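Local coordinates for alkylpurine DNA glycosylase AlkC (Pseudomonas fluorescens, PDB 5VHV), which excises alkylated purine bases from damaged DNA, the first step of base excision repair, apparently without flipping the damaged nucleotide out of the helix, at residues V253-L258 with L273-E278; Q285-D290 with V345-E350; K308-S313 with Q320-E325. All coordinates share one frame; numbering follows the deposited sequence.

Interaction 1 of 3, residues V253-L258 with L273-E278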
loop_
_atom_site.group_PDB
_atom_site.type_symbol
_atom_site.label_atom_id
_atom_site.label_comp_id
_atom_site.label_asym_id
_atom_site.label_seq_id
_atom_site.Cartn_x
_atom_site.Cartn_y
_atom_site.Cartn_z
ATOM N N VAL A 253 -32.860 9.573 5.884
ATOM C CA VAL A 253 -32.764 10.486 4.751
ATOM C C VAL A 253 -33.694 10.014 3.647
ATOM O O VAL A 253 -34.076 8.846 3.586
ATOM C CB VAL A 253 -31.323 10.583 4.185
ATOM C CG1 VAL A 253 -30.331 11.053 5.246
ATOM C CG2 VAL A 253 -30.892 9.246 3.586
ATOM N N LYS A 254 -34.040 10.939 2.758
ATOM C CA LYS A 254 -34.649 10.639 1.471
ATOM C C LYS A 254 -33.676 11.037 0.371
ATOM O O LYS A 254 -32.924 11.998 0.520
ATOM C CB LYS A 254 -35.977 11.386 1.294
ATOM C CG LYS A 254 -37.078 10.890 2.225
ATOM C CD LYS A 254 -38.432 11.525 1.921
ATOM C CE LYS A 254 -38.471 12.997 2.289
ATOM N NZ LYS A 254 -39.874 13.484 2.497
ATOM N N ILE A 255 -33.673 10.287 -0.723
ATOM C CA ILE A 255 -32.815 10.580 -1.868
ATOM C C ILE A 255 -33.687 11.139 -2.987
ATOM O O ILE A 255 -34.769 10.604 -3.260
ATOM C CB ILE A 255 -32.034 9.334 -2.316
ATOM C CG1 ILE A 255 -31.066 9.675 -3.444
ATOM C CG2 ILE A 255 -32.971 8.207 -2.738
ATOM C CD1 ILE A 255 -30.041 8.577 -3.689
ATOM N N HIS A 256 -33.245 12.250 -3.590
ATOM C CA HIS A 256 -33.992 12.922 -4.652
ATOM C C HIS A 256 -33.112 13.146 -5.871
ATOM O O HIS A 256 -31.884 13.241 -5.766
ATOM C CB HIS A 256 -34.536 14.295 -4.217
ATOM C CG HIS A 256 -35.358 14.257 -2.973
ATOM N ND1 HIS A 256 -36.611 13.682 -2.927
ATOM C CD2 HIS A 256 -35.110 14.727 -1.730
ATOM C CE1 HIS A 256 -37.100 13.802 -1.705
ATOM N NE2 HIS A 256 -36.209 14.433 -0.961
ATOM N N HIS A 257 -33.760 13.242 -7.031
ATOM C CA HIS A 257 -33.100 13.671 -8.263
ATOM C C HIS A 257 -32.000 12.708 -8.714
ATOM O O HIS A 257 -31.062 13.121 -9.399
ATOM C CB HIS A 257 -32.488 15.078 -8.122
ATOM C CG HIS A 257 -33.405 16.102 -7.522
ATOM N ND1 HIS A 257 -34.671 16.344 -8.003
ATOM C CD2 HIS A 257 -33.214 16.979 -6.507
ATOM C CE1 HIS A 257 -35.239 17.301 -7.285
ATOM N NE2 HIS A 257 -34.372 17.705 -6.374
ATOM N N LEU A 258 -32.047 11.430 -8.353
ATOM C CA LEU A 258 -30.917 10.556 -8.670
ATOM C C LEU A 258 -30.828 10.368 -10.174
ATOM O O LEU A 258 -31.825 10.056 -10.825
ATOM C CB LEU A 258 -31.065 9.200 -7.974
ATOM C CG LEU A 258 -30.045 8.124 -8.396
ATOM C CD1 LEU A 258 -28.635 8.536 -8.077
ATOM C CD2 LEU A 258 -30.318 6.770 -7.748
ATOM N N LEU A 273 -22.678 11.305 -11.940
ATOM C CA LEU A 273 -23.598 10.792 -10.937
ATOM C C LEU A 273 -24.035 11.947 -10.044
ATOM O O LEU A 273 -23.192 12.652 -9.481
ATOM C CB LEU A 273 -22.911 9.708 -10.101
ATOM C CG LEU A 273 -23.629 9.268 -8.830
ATOM C CD1 LEU A 273 -24.987 8.616 -9.127
ATOM C CD2 LEU A 273 -22.741 8.278 -8.071
ATOM N N SER A 274 -25.343 12.150 -9.907
ATOM C CA SER A 274 -25.780 13.191 -8.991
ATOM C C SER A 274 -27.089 12.796 -8.317
ATOM O O SER A 274 -27.883 12.021 -8.856
ATOM C CB SER A 274 -25.919 14.550 -9.703
ATOM O OG SER A 274 -26.927 14.542 -10.702
ATOM N N PHE A 275 -27.267 13.314 -7.108
ATOM C CA PHE A 275 -28.477 13.131 -6.314
ATOM C C PHE A 275 -28.417 14.101 -5.138
ATOM O O PHE A 275 -27.377 14.713 -4.852
ATOM C CB PHE A 275 -28.615 11.689 -5.822
ATOM C CG PHE A 275 -27.409 11.192 -5.073
ATOM C CD1 PHE A 275 -26.323 10.661 -5.753
ATOM C CD2 PHE A 275 -27.346 11.286 -3.686
ATOM C CE1 PHE A 275 -25.197 10.202 -5.062
ATOM C CE2 PHE A 275 -26.229 10.836 -2.997
ATOM C CZ PHE A 275 -25.151 10.295 -3.692
ATOM N N THR A 276 -29.544 14.210 -4.449
ATOM C CA THR A 276 -29.696 15.040 -3.266
ATOM C C THR A 276 -30.163 14.160 -2.112
ATOM O O THR A 276 -31.062 13.330 -2.286
ATOM C CB THR A 276 -30.702 16.160 -3.531
ATOM O OG1 THR A 276 -30.299 16.892 -4.699
ATOM C CG2 THR A 276 -30.792 17.109 -2.333
ATOM N N LEU A 277 -29.548 14.332 -0.948
ATOM C CA LEU A 277 -29.981 13.668 0.276
ATOM C C LEU A 277 -30.687 14.685 1.152
ATOM O O LEU A 277 -30.151 15.766 1.396
ATOM C CB LEU A 277 -28.796 13.066 1.033
ATOM C CG LEU A 277 -28.017 11.987 0.288
ATOM C CD1 LEU A 277 -26.820 11.542 1.111
ATOM C CD2 LEU A 277 -28.910 10.794 -0.034
ATOM N N GLU A 278 -31.885 14.341 1.611
ATOM C CA GLU A 278 -32.649 15.172 2.526
ATOM C C GLU A 278 -32.759 14.460 3.866
ATOM O O GLU A 278 -33.304 13.353 3.938
ATOM C CB GLU A 278 -34.040 15.464 1.973
ATOM C CG GLU A 278 -34.910 16.298 2.929
ATOM C CD GLU A 278 -36.390 16.173 2.642
ATOM O OE1 GLU A 278 -37.197 16.525 3.530
ATOM O OE2 GLU A 278 -36.744 15.718 1.537
HETATM O O HOH W 1 -29.285 15.123 -9.578
#

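Interaction 2 of 3, residues Q285-D290 with V345-E350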
loop_
_atom_site.group_PDB
_atom_site.type_symbol
_atom_site.label_atom_id
_atom_site.label_comp_id
_atom_site.label_asym_id
_atom_site.label_seq_id
_atom_site.Cartn_x
_atom_site.Cartn_y
_atom_site.Cartn_z
ATOM N N GLN A 285 -26.696 13.924 11.619
ATOM C CA GLN A 285 -26.298 12.528 11.525
ATOM C C GLN A 285 -25.065 12.401 10.652
ATOM O O GLN A 285 -24.939 13.069 9.621
ATOM C CB GLN A 285 -27.445 11.640 10.997
ATOM C CG GLN A 285 -27.883 11.906 9.586
ATOM C CD GLN A 285 -29.226 11.242 9.264
ATOM O OE1 GLN A 285 -29.334 10.009 9.214
ATOM N NE2 GLN A 285 -30.262 12.062 9.060
ATOM N N LYS A 286 -24.149 11.552 11.093
ATOM C CA LYS A 286 -22.937 11.269 10.344
ATOM C C LYS A 286 -23.243 10.267 9.234
ATOM O O LYS A 286 -23.864 9.226 9.476
ATOM C CB LYS A 286 -21.854 10.723 11.274
ATOM C CG LYS A 286 -21.254 11.771 12.216
ATOM C CD LYS A 286 -20.153 11.179 13.098
ATOM C CE LYS A 286 -19.675 12.183 14.143
ATOM N NZ LYS A 286 -20.789 12.705 14.989
ATOM N N LEU A 287 -22.832 10.599 8.016
ATOM C CA LEU A 287 -23.085 9.762 6.853
ATOM C C LEU A 287 -21.782 9.390 6.166
ATOM O O LEU A 287 -20.874 10.214 6.029
ATOM C CB LEU A 287 -23.985 10.467 5.834
ATOM C CG LEU A 287 -25.377 10.903 6.309
ATOM C CD1 LEU A 287 -26.166 11.557 5.189
ATOM C CD2 LEU A 287 -26.130 9.716 6.848
ATOM N N VAL A 288 -21.725 8.149 5.705
ATOM C CA VAL A 288 -20.704 7.689 4.776
ATOM C C VAL A 288 -21.431 7.382 3.477
ATOM O O VAL A 288 -22.271 6.476 3.427
ATOM C CB VAL A 288 -19.943 6.473 5.312
ATOM C CG1 VAL A 288 -19.089 5.826 4.186
ATOM C CG2 VAL A 288 -19.052 6.922 6.485
ATOM N N VAL A 289 -21.160 8.180 2.453
ATOM C CA VAL A 289 -21.813 8.081 1.155
ATOM C C VAL A 289 -20.778 7.612 0.144
ATOM O O VAL A 289 -19.795 8.313 -0.119
ATOM C CB VAL A 289 -22.413 9.428 0.730
ATOM C CG1 VAL A 289 -23.166 9.283 -0.580
ATOM C CG2 VAL A 289 -23.351 9.965 1.809
ATOM N N ASP A 290 -21.012 6.435 -0.429
ATOM C CA ASP A 290 -20.169 5.876 -1.477
ATOM C C ASP A 290 -21.069 5.494 -2.659
ATOM O O ASP A 290 -22.288 5.674 -2.623
ATOM C CB ASP A 290 -19.371 4.666 -0.950
ATOM C CG ASP A 290 -18.323 5.052 0.090
ATOM O OD1 ASP A 290 -17.799 6.194 0.034
ATOM O OD2 ASP A 290 -17.991 4.212 0.957
ATOM N N VAL A 345 -26.140 3.825 -5.244
ATOM C CA VAL A 345 -25.791 4.820 -4.223
ATOM C C VAL A 345 -25.844 4.145 -2.861
ATOM O O VAL A 345 -26.836 3.485 -2.522
ATOM C CB VAL A 345 -26.733 6.039 -4.267
ATOM C CG1 VAL A 345 -26.473 6.975 -3.101
ATOM C CG2 VAL A 345 -26.544 6.810 -5.568
ATOM N N LEU A 346 -24.776 4.302 -2.084
ATOM C CA LEU A 346 -24.599 3.633 -0.800
ATOM C C LEU A 346 -24.529 4.681 0.302
ATOM O O LEU A 346 -23.706 5.602 0.232
ATOM C CB LEU A 346 -23.304 2.809 -0.771
ATOM C CG LEU A 346 -23.121 1.838 -1.933
ATOM C CD1 LEU A 346 -21.669 1.370 -2.042
ATOM C CD2 LEU A 346 -24.045 0.672 -1.730
ATOM N N VAL A 347 -25.377 4.539 1.317
ATOM C CA VAL A 347 -25.384 5.464 2.444
ATOM C C VAL A 347 -25.380 4.642 3.730
ATOM O O VAL A 347 -26.282 3.822 3.959
ATOM C CB VAL A 347 -26.585 6.430 2.406
ATOM C CG1 VAL A 347 -26.475 7.445 3.560
ATOM C CG2 VAL A 347 -26.642 7.175 1.070
ATOM N N ASN A 348 -24.357 4.855 4.560
ATOM C CA ASN A 348 -24.108 4.043 5.743
ATOM C C ASN A 348 -24.290 2.557 5.461
ATOM O O ASN A 348 -24.881 1.831 6.268
ATOM C CB ASN A 348 -25.017 4.499 6.891
ATOM C CG ASN A 348 -24.668 5.890 7.377
ATOM O OD1 ASN A 348 -23.832 6.573 6.776
ATOM N ND2 ASN A 348 -25.309 6.324 8.462
ATOM N N GLY A 349 -23.786 2.092 4.325
ATOM C CA GLY A 349 -23.755 0.677 4.037
ATOM C C GLY A 349 -24.992 0.138 3.364
ATOM O O GLY A 349 -25.036 -1.059 3.057
ATOM N N GLU A 350 -25.981 0.977 3.112
ATOM C CA GLU A 350 -27.260 0.560 2.560
ATOM C C GLU A 350 -27.411 1.113 1.151
ATOM O O GLU A 350 -27.127 2.286 0.912
ATOM C CB GLU A 350 -28.411 1.063 3.451
ATOM C CG GLU A 350 -29.812 0.776 2.941
ATOM C CD GLU A 350 -30.902 1.405 3.811
ATOM O OE1 GLU A 350 -30.573 2.219 4.704
ATOM O OE2 GLU A 350 -32.090 1.086 3.600
HETATM O O HOH W 2 -22.006 3.594 2.644
#

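Interaction 3 of 3, residues K308-S313 with Q320-E325. With nucleotides of chain D.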
loop_
_atom_site.group_PDB
_atom_site.type_symbol
_atom_site.label_atom_id
_atom_site.label_comp_id
_atom_site.label_asym_id
_atom_site.label_seq_id
_atom_site.Cartn_x
_atom_site.Cartn_y
_atom_site.Cartn_z
ATOM N N LYS A 308 -15.317 5.894 -3.389
ATOM C CA LYS A 308 -15.635 6.802 -2.304
ATOM C C LYS A 308 -16.272 8.073 -2.841
ATOM O O LYS A 308 -15.853 8.607 -3.872
ATOM C CB LYS A 308 -14.375 7.170 -1.531
ATOM C CG LYS A 308 -13.597 5.973 -1.009
ATOM C CD LYS A 308 -14.446 5.140 -0.023
ATOM C CE LYS A 308 -14.756 5.928 1.244
ATOM N NZ LYS A 308 -15.630 5.167 2.225
ATOM N N LEU A 309 -17.261 8.587 -2.116
ATOM C CA LEU A 309 -17.880 9.847 -2.515
ATOM C C LEU A 309 -17.696 10.925 -1.458
ATOM O O LEU A 309 -16.934 11.867 -1.691
ATOM C CB LEU A 309 -19.351 9.618 -2.849
ATOM C CG LEU A 309 -19.774 10.035 -4.241
ATOM C CD1 LEU A 309 -21.271 9.677 -4.408
ATOM C CD2 LEU A 309 -19.534 11.496 -4.438
ATOM N N LYS A 310 -18.361 10.828 -0.308
ATOM C CA LYS A 310 -18.331 11.892 0.687
ATOM C C LYS A 310 -18.629 11.304 2.058
ATOM O O LYS A 310 -19.518 10.465 2.197
ATOM C CB LYS A 310 -19.372 12.967 0.326
ATOM C CG LYS A 310 -19.187 14.322 0.982
ATOM C CD LYS A 310 -20.341 15.255 0.604
ATOM C CE LYS A 310 -20.233 16.616 1.275
ATOM N NZ LYS A 310 -19.140 17.445 0.706
ATOM N N ALA A 311 -17.900 11.755 3.072
ATOM C CA ALA A 311 -18.226 11.453 4.463
ATOM C C ALA A 311 -18.468 12.782 5.161
ATOM O O ALA A 311 -17.592 13.650 5.160
ATOM C CB ALA A 311 -17.104 10.669 5.139
ATOM N N PHE A 312 -19.644 12.958 5.742
ATOM C CA PHE A 312 -19.976 14.265 6.301
ATOM C C PHE A 312 -21.142 14.127 7.264
ATOM O O PHE A 312 -21.774 13.074 7.366
ATOM C CB PHE A 312 -20.316 15.272 5.192
ATOM C CG PHE A 312 -21.621 14.995 4.512
ATOM C CD1 PHE A 312 -21.767 13.879 3.702
ATOM C CD2 PHE A 312 -22.707 15.839 4.682
ATOM C CE1 PHE A 312 -22.970 13.611 3.088
ATOM C CE2 PHE A 312 -23.909 15.576 4.059
ATOM C CZ PHE A 312 -24.038 14.459 3.266
ATOM N N SER A 313 -21.426 15.231 7.955
ATOM C CA SER A 313 -22.572 15.355 8.841
ATOM C C SER A 313 -23.664 16.151 8.143
ATOM O O SER A 313 -23.405 17.243 7.623
ATOM C CB SER A 313 -22.179 16.041 10.147
ATOM O OG SER A 313 -23.326 16.403 10.884
ATOM N N GLN A 320 -28.497 18.057 0.970
ATOM C CA GLN A 320 -27.135 18.157 0.471
ATOM C C GLN A 320 -27.086 17.584 -0.935
ATOM O O GLN A 320 -27.415 16.412 -1.135
ATOM C CB GLN A 320 -26.160 17.400 1.378
ATOM C CG GLN A 320 -24.733 17.419 0.887
ATOM C CD GLN A 320 -24.152 18.807 0.910
ATOM O OE1 GLN A 320 -24.316 19.537 1.885
ATOM N NE2 GLN A 320 -23.501 19.199 -0.178
ATOM N N HIS A 321 -26.682 18.409 -1.899
ATOM C CA HIS A 321 -26.428 17.940 -3.253
ATOM C C HIS A 321 -25.110 17.192 -3.289
ATOM O O HIS A 321 -24.130 17.597 -2.656
ATOM C CB HIS A 321 -26.367 19.116 -4.238
ATOM C CG HIS A 321 -27.626 19.915 -4.334
ATOM N ND1 HIS A 321 -28.773 19.424 -4.916
ATOM C CD2 HIS A 321 -27.911 21.184 -3.956
ATOM C CE1 HIS A 321 -29.715 20.347 -4.881
ATOM N NE2 HIS A 321 -29.218 21.424 -4.304
ATOM N N ILE A 322 -25.082 16.105 -4.047
ATOM C CA ILE A 322 -23.880 15.309 -4.237
ATOM C C ILE A 322 -23.713 15.074 -5.726
ATOM O O ILE A 322 -24.689 14.817 -6.440
ATOM C CB ILE A 322 -23.942 13.982 -3.444
ATOM C CG1 ILE A 322 -23.879 14.310 -1.936
ATOM C CG2 ILE A 322 -22.809 13.047 -3.847
ATOM C CD1 ILE A 322 -24.104 13.154 -1.018
ATOM N N ARG A 323 -22.479 15.184 -6.204
ATOM C CA ARG A 323 -22.226 15.094 -7.634
ATOM C C ARG A 323 -20.816 14.575 -7.833
ATOM O O ARG A 323 -19.889 15.080 -7.192
ATOM C CB ARG A 323 -22.392 16.460 -8.309
ATOM C CG ARG A 323 -22.094 16.437 -9.799
ATOM C CD ARG A 323 -22.362 17.800 -10.428
ATOM N NE ARG A 323 -22.132 17.793 -11.868
ATOM C CZ ARG A 323 -23.087 17.623 -12.774
ATOM N NH1 ARG A 323 -24.346 17.446 -12.389
ATOM N NH2 ARG A 323 -22.785 17.631 -14.064
ATOM N N ARG A 324 -20.659 13.590 -8.713
ATOM C CA ARG A 324 -19.346 13.039 -9.032
ATOM C C ARG A 324 -19.266 12.732 -10.515
ATOM O O ARG A 324 -20.105 12.001 -11.046
ATOM C CB ARG A 324 -19.069 11.758 -8.229
ATOM C CG ARG A 324 -17.781 11.010 -8.591
ATOM C CD ARG A 324 -16.503 11.838 -8.487
ATOM N NE ARG A 324 -16.374 12.542 -7.201
ATOM C CZ ARG A 324 -16.031 11.972 -6.046
ATOM N NH1 ARG A 324 -15.775 10.680 -5.987
ATOM N NH2 ARG A 324 -15.967 12.707 -4.943
ATOM N N GLU A 325 -18.254 13.290 -11.171
ATOM C CA GLU A 325 -17.929 12.963 -12.545
ATOM C C GLU A 325 -16.907 11.825 -12.572
ATOM O O GLU A 325 -16.004 11.773 -11.738
ATOM C CB GLU A 325 -17.403 14.233 -13.216
ATOM C CG GLU A 325 -16.796 14.085 -14.552
ATOM C CD GLU A 325 -16.154 15.387 -14.956
ATOM O OE1 GLU A 325 -14.919 15.508 -14.837
ATOM O OE2 GLU A 325 -16.902 16.308 -15.331
ATOM P P DG D 3 -11.291 5.849 -4.310
ATOM O OP1 DG D 3 -12.726 5.643 -4.572
ATOM O OP2 DG D 3 -10.492 4.890 -3.506
ATOM O "O5'" DG D 3 -10.511 5.949 -5.671
ATOM C "C5'" DG D 3 -11.052 6.672 -6.790
ATOM C "C4'" DG D 3 -10.151 6.532 -7.995
ATOM O "O4'" DG D 3 -8.933 7.322 -7.823
ATOM C "C3'" DG D 3 -9.669 5.108 -8.307
ATOM O "O3'" DG D 3 -9.742 4.935 -9.720
ATOM C "C2'" DG D 3 -8.242 5.061 -7.719
ATOM C "C1'" DG D 3 -7.763 6.506 -7.885
ATOM N N9 DG D 3 -6.866 7.019 -6.843
ATOM C C8 DG D 3 -6.972 6.849 -5.484
ATOM N N7 DG D 3 -6.048 7.488 -4.803
ATOM C C5 DG D 3 -5.319 8.154 -5.768
ATOM C C6 DG D 3 -4.198 9.002 -5.630
ATOM O O6 DG D 3 -3.636 9.370 -4.585
ATOM N N1 DG D 3 -3.750 9.469 -6.861
ATOM C C2 DG D 3 -4.302 9.148 -8.065
ATOM N N2 DG D 3 -3.715 9.678 -9.146
ATOM N N3 DG D 3 -5.358 8.338 -8.212
ATOM C C4 DG D 3 -5.810 7.887 -7.026
ATOM P P DA D 2 -9.357 8.958 1.570
ATOM O OP1 DA D 2 -10.480 8.644 2.445
ATOM O OP2 DA D 2 -7.992 8.416 1.840
ATOM O "O5'" DA D 2 -9.808 8.520 0.101
ATOM C "C5'" DA D 2 -10.948 9.136 -0.493
ATOM C "C4'" DA D 2 -10.946 8.962 -2.004
ATOM O "O4'" DA D 2 -10.024 9.898 -2.622
ATOM C "C3'" DA D 2 -10.505 7.603 -2.499
ATOM O "O3'" DA D 2 -11.167 7.336 -3.718
ATOM C "C2'" DA D 2 -8.995 7.788 -2.657
ATOM C "C1'" DA D 2 -8.923 9.205 -3.201
ATOM N N9 DA D 2 -7.709 9.952 -2.860
ATOM C C8 DA D 2 -7.147 10.071 -1.627
ATOM N N7 DA D 2 -6.095 10.858 -1.595
ATOM C C5 DA D 2 -5.963 11.291 -2.899
ATOM C C6 DA D 2 -5.040 12.146 -3.517
ATOM N N6 DA D 2 -4.030 12.737 -2.854
ATOM N N1 DA D 2 -5.193 12.387 -4.842
ATOM C C2 DA D 2 -6.202 11.798 -5.491
ATOM N N3 DA D 2 -7.137 10.972 -5.016
ATOM C C4 DA D 2 -6.959 10.754 -3.697
#

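Interaction 1 of 3, residues V253-L258 with L273-E278
Glu278 closes one end of this antiparallel pairing by laying its side chain across His256 and alongside Lys254. Its CB lies close to the imidazole, 3.8 Å from NE2 of His256. From there CG runs anti to the backbone N (chi1 178°) and the chain stays extended, which brings CD beside CE of Lys254, the two side chains pointing the same way. OE1 stands 4.0 Å from CE of Lys254. OE2 accepts a hydrogen bond of 2.9 Å from NE2 of His256, met nearly along the C-O axis, with carboxylate and ring 25° from coplanar. CE of Lys254 rests 3.3 Å from the same OE2, while the salt bridge from its NZ is long. Replacing this glutamate with an alanine would probably leave NE2 of His256 without its acceptor, free the ring to turn, and deprive Lys254 of its counter-charge.

Lys254 with Glu278 and His256 with Thr276 each exchange two backbone hydrogen bonds. The opposite face of the hairpin is apolar, as befits a face turned to the interior, where Val289 and Val345 pack on Phe275. There CD1 of Ile255 meets CD2 of Phe275 at 3.8 Å, and CD2 of Leu277 reaches CB of Ile255. His257, with positive phi (64°), makes a corner in strand 253-265, after which the chain pairs again with 270-279 through Met259 and Ser274; beyond it CD1 of Leu258 packs on CD1 of Leu273 at 3.8 Å. The ladder is interrupted here, and a water joins O of His257 to OG of Ser274; Thr276, whose OG1 bonds His321, lies at the edge of the His257 ring. With a carboxylate this close, NE2 of His256 would be expected to hold a proton, and a shift toward the charged imidazolium is plausible.

Interaction 2 of 3, residues Q285-D290 with V345-E350
The side chains of Asn348 and Leu287 cross at about a right angle, and the carboxamide works like an extra piece of backbone. OD1 of Asn348 takes the N-H of Val288 at 2.8 Å, almost straight on the carbonyl (C=O...N 173°), while the backbone N of Asn348 donates to O of Val288. The CG of Asn348 lies anti to its carbonyl carbon (chi1 -67°), the setting that brings OD1 to this amide. ND2 of Asn348 continues along the strand with a weak bond to O of Lys286, 3.4 Å long, and has a second acceptor in Ala249 O. CD2 of Leu287 comes to 3.8 Å from ND2 of Asn348.

Leu287 also sends CD2 to CG1 of Val347 at 4.0 Å. Val347 faces Val289 in a non-hydrogen-bonded pair, and the slim beta-branched side chains suit this interior face, where Phe275 and Leu277 pack on Val289. On the other face Leu346 and Asp290 form a hydrogen-bonded pair with two backbone bonds; the N-H of Leu346 reaches O of Asp290 from above the carbonyl plane. The carboxylate of Asp290 turns instead to Lys308 and to N of Leu309.

Strand 339-347 ends in a type I' turn from Val347 to Glu350. Asn348 and Gly349 are a classic pair for it, since both take positive phi, and a water links N of Gly349 to O of Val288. By lending its side chain to the ladder, Asn348 extends the pairing one step past the point where its strand turns back, and the buried N-H of Val288 keeps an acceptor.

Interaction 3 of 3, residues K308-S313 with Q320-E325
The backbone N of Lys308 donates to OP1 of DG3 of chain D at 2.9 Å, nearly straight at 171°, while O of Lys308 accepts from NH1 of Arg324 at 3.0 Å across the contact. That second bond lies in the carbonyl plane but is more bent, at 144°. Bends at chi2 and chi3 let Arg324 slide past Leu309, whose CD2 sits 3.8 Å above the guanidinium plane, offset toward the rim. Lys308 is bent too: its CG leans on C3' of DA2 of chain D, yet its NZ turns off to a salt bridge with Asp290.

The axes of the two strands run 8.2 Å apart, beyond backbone pairing. Strands 305-314 and 319-327 form a beta arch: each is an outermost strand, and the two face each other across what is consistent with an immunoglobulin-like sandwich, side chains bridging the gap. Leu309 and Lys310 form a classic beta bulge opposite Val289. Branched aliphatics suit the interior, and CG2 of Ile322 fits against both methyls of Leu309, CD1 and CD2, at 3.7 Å each. Toward the arch loop, CE2 of Phe312 touches CG of Gln320 at 3.8 Å, the amide standing 75° from the ring plane. CE of Lys310 lies over one face of that ring, toward its rim, and NE2 of Gln320 is tied to O of His321.

Overall arrangement
After the helical N-terminal part, the chain enters the beta domain at strand 253-265, and interaction 1 closes first, as a hairpin with strand 270-279. Strand 285-294 follows and waits some fifty residues for its partner, strand 339-347, in interaction 2. Within that long excursion lies interaction 3, where strands 305-314 and 319-327 face each other. Interaction 1 is therefore in series with the others, and interaction 3 nests within interaction 2. Strand 319-327 pairs with 270-279, and 305-314 with 285-294, so interaction 3 brings together the two outermost strands of the sheet. Phe275 touches Val289, Val345 and Ile322 and so ties the three contacts together, while Lys308, on strand 305-314, meets the DNA.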